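Local atomic coordinates of ribosomal-protein-alanine acetyltransferase (Clostridium acetobutylicum, PDB entry 3DNS), a protein that probably transfers acetyl groups to the N-terminal alanine of a ribosomal protein, this chain being the N-terminal domain of the longer enzyme. Residues F124-D127 against Y128-N132. Residues are numbered along the deposited sequence; the frame is centred on the assembly and turned at random.
Sequences FGMD and YKNYN
Met126, a selenomethionine here, lays its SE against the edge of the Tyr131 ring, 3.8 Å from Tyr131 CD2. The selenium lies 5.1 Å from the ring centroid, 80° off its normal: a Met-aromatic contact. Extended about chi1 (174°) and chi2, Met126 carries SE out to that edge; the bend at chi3 only turns CE. The Met126 and Asn130 side chains cross at about a right angle, with Met126 CG 4.0 Å from Asn130 CG. One residue on, Asp127 is the N-cap of helix 128-132. Its chi1 of 69° turns the carboxylate back over the first turn, where OD1 accepts from Asn130 N at 2.9 Å, met nearly along the C-O bond. The carbonyl O of Asp127 takes Tyr131 N at 2.9 Å in an almost straight bond. A water bridges Asp127 N, at 3.0 Å, to the Asn130 amide ND2, which also donates to Gly101 O. Tyr131 stacks on Phe76 and its OH is hydrogen-bonded to Glu73 OE1, tying the short helix to helix 61-78 of this GNAT-family domain. Strand thus passes into helix with the first-turn N-H of Asn130 satisfied by a carboxylate, whose negative charge would be favoured by the helix dipole.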
loop_
_atom_site.group_PDB
_atom_site.type_symbol
_atom_site.label_atom_id
_atom_site.label_comp_id
_atom_site.label_asym_id
_atom_site.label_seq_id
_atom_site.Cartn_x
_atom_site.Cartn_y
_atom_site.Cartn_z
ATOM N N PHE A 124 -8.838 -11.553 16.436
ATOM C CA PHE A 124 -8.422 -10.947 17.715
ATOM C C PHE A 124 -9.579 -10.293 18.448
ATOM O O PHE A 124 -10.455 -9.769 17.822
ATOM C CB PHE A 124 -7.361 -9.903 17.454
ATOM C CG PHE A 124 -6.084 -10.467 17.029
ATOM C CD1 PHE A 124 -5.217 -10.987 17.958
ATOM C CD2 PHE A 124 -5.695 -10.426 15.723
ATOM C CE1 PHE A 124 -4.009 -11.530 17.560
ATOM C CE2 PHE A 124 -4.465 -10.970 15.333
ATOM C CZ PHE A 124 -3.641 -11.518 16.251
ATOM N N GLY A 125 -9.571 -10.260 19.775
ATOM C CA GLY A 125 -10.651 -9.574 20.472
ATOM C C GLY A 125 -10.154 -8.752 21.643
ATOM O O GLY A 125 -9.095 -9.051 22.214
HETATM N N MSE A 126 -10.906 -7.689 21.961
HETATM C CA MSE A 126 -10.647 -6.866 23.132
HETATM C C MSE A 126 -11.953 -6.277 23.621
HETATM O O MSE A 126 -12.746 -5.772 22.844
HETATM C CB MSE A 126 -9.655 -5.735 22.799
HETATM C CG MSE A 126 -9.447 -4.765 23.917
HETATM SE SE MSE A 126 -8.030 -3.449 23.584
HETATM C CE MSE A 126 -6.460 -4.609 23.534
ATOM N N ASP A 127 -12.164 -6.340 24.917
ATOM C CA ASP A 127 -13.313 -5.655 25.530
ATOM C C ASP A 127 -12.919 -4.367 26.270
ATOM O O ASP A 127 -11.721 -4.104 26.475
ATOM C CB ASP A 127 -14.191 -6.616 26.344
ATOM C CG ASP A 127 -13.549 -7.108 27.573
ATOM O OD1 ASP A 127 -12.550 -6.542 28.060
ATOM O OD2 ASP A 127 -14.061 -8.108 28.079
ATOM N N TYR A 128 -13.923 -3.551 26.617
ATOM C CA TYR A 128 -13.695 -2.271 27.304
ATOM C C TYR A 128 -12.903 -2.468 28.608
ATOM O O TYR A 128 -11.936 -1.741 28.874
ATOM C CB TYR A 128 -15.037 -1.558 27.591
ATOM C CG TYR A 128 -14.945 -0.144 28.118
ATOM C CD1 TYR A 128 -15.094 0.951 27.262
ATOM C CD2 TYR A 128 -14.747 0.103 29.482
ATOM C CE1 TYR A 128 -15.030 2.242 27.729
ATOM C CE2 TYR A 128 -14.679 1.410 29.990
ATOM C CZ TYR A 128 -14.821 2.483 29.107
ATOM O OH TYR A 128 -14.751 3.778 29.590
ATOM N N LYS A 129 -13.309 -3.432 29.417
ATOM C CA LYS A 129 -12.602 -3.729 30.664
ATOM C C LYS A 129 -11.100 -3.880 30.405
ATOM O O LYS A 129 -10.257 -3.301 31.108
ATOM C CB LYS A 129 -13.096 -5.040 31.203
ATOM C CG LYS A 129 -14.435 -4.973 31.847
ATOM C CD LYS A 129 -14.660 -6.150 32.814
ATOM C CE LYS A 129 -15.420 -7.329 32.180
ATOM N NZ LYS A 129 -16.206 -8.071 33.236
ATOM N N ASN A 130 -10.790 -4.713 29.410
ATOM C CA ASN A 130 -9.408 -4.955 28.936
ATOM C C ASN A 130 -8.729 -3.635 28.525
ATOM O O ASN A 130 -7.694 -3.266 29.073
ATOM C CB ASN A 130 -9.420 -5.955 27.751
ATOM C CG ASN A 130 -8.025 -6.352 27.276
ATOM O OD1 ASN A 130 -7.033 -5.606 27.455
ATOM N ND2 ASN A 130 -7.944 -7.516 26.622
ATOM N N TYR A 131 -9.363 -2.921 27.606
ATOM C CA TYR A 131 -8.875 -1.643 27.134
ATOM C C TYR A 131 -8.614 -0.623 28.231
ATOM O O TYR A 131 -7.588 0.046 28.209
ATOM C CB TYR A 131 -9.860 -1.033 26.142
ATOM C CG TYR A 131 -9.356 0.242 25.536
ATOM C CD1 TYR A 131 -9.917 1.466 25.868
ATOM C CD2 TYR A 131 -8.305 0.233 24.600
ATOM C CE1 TYR A 131 -9.430 2.664 25.281
ATOM C CE2 TYR A 131 -7.833 1.406 24.011
ATOM C CZ TYR A 131 -8.383 2.626 24.354
ATOM O OH TYR A 131 -7.879 3.809 23.803
ATOM N N ASN A 132 -9.570 -0.456 29.132
ATOM C CA ASN A 132 -9.535 0.615 30.127
ATOM C C ASN A 132 -8.716 0.317 31.392
ATOM O O ASN A 132 -8.496 1.219 32.220
ATOM C CB ASN A 132 -10.976 0.980 30.532
ATOM C CG ASN A 132 -11.121 2.436 30.981
ATOM O OD1 ASN A 132 -12.043 2.778 31.725
ATOM N ND2 ASN A 132 -10.240 3.293 30.507
HETATM O O HOH W 1 -10.274 -8.427 26.074
#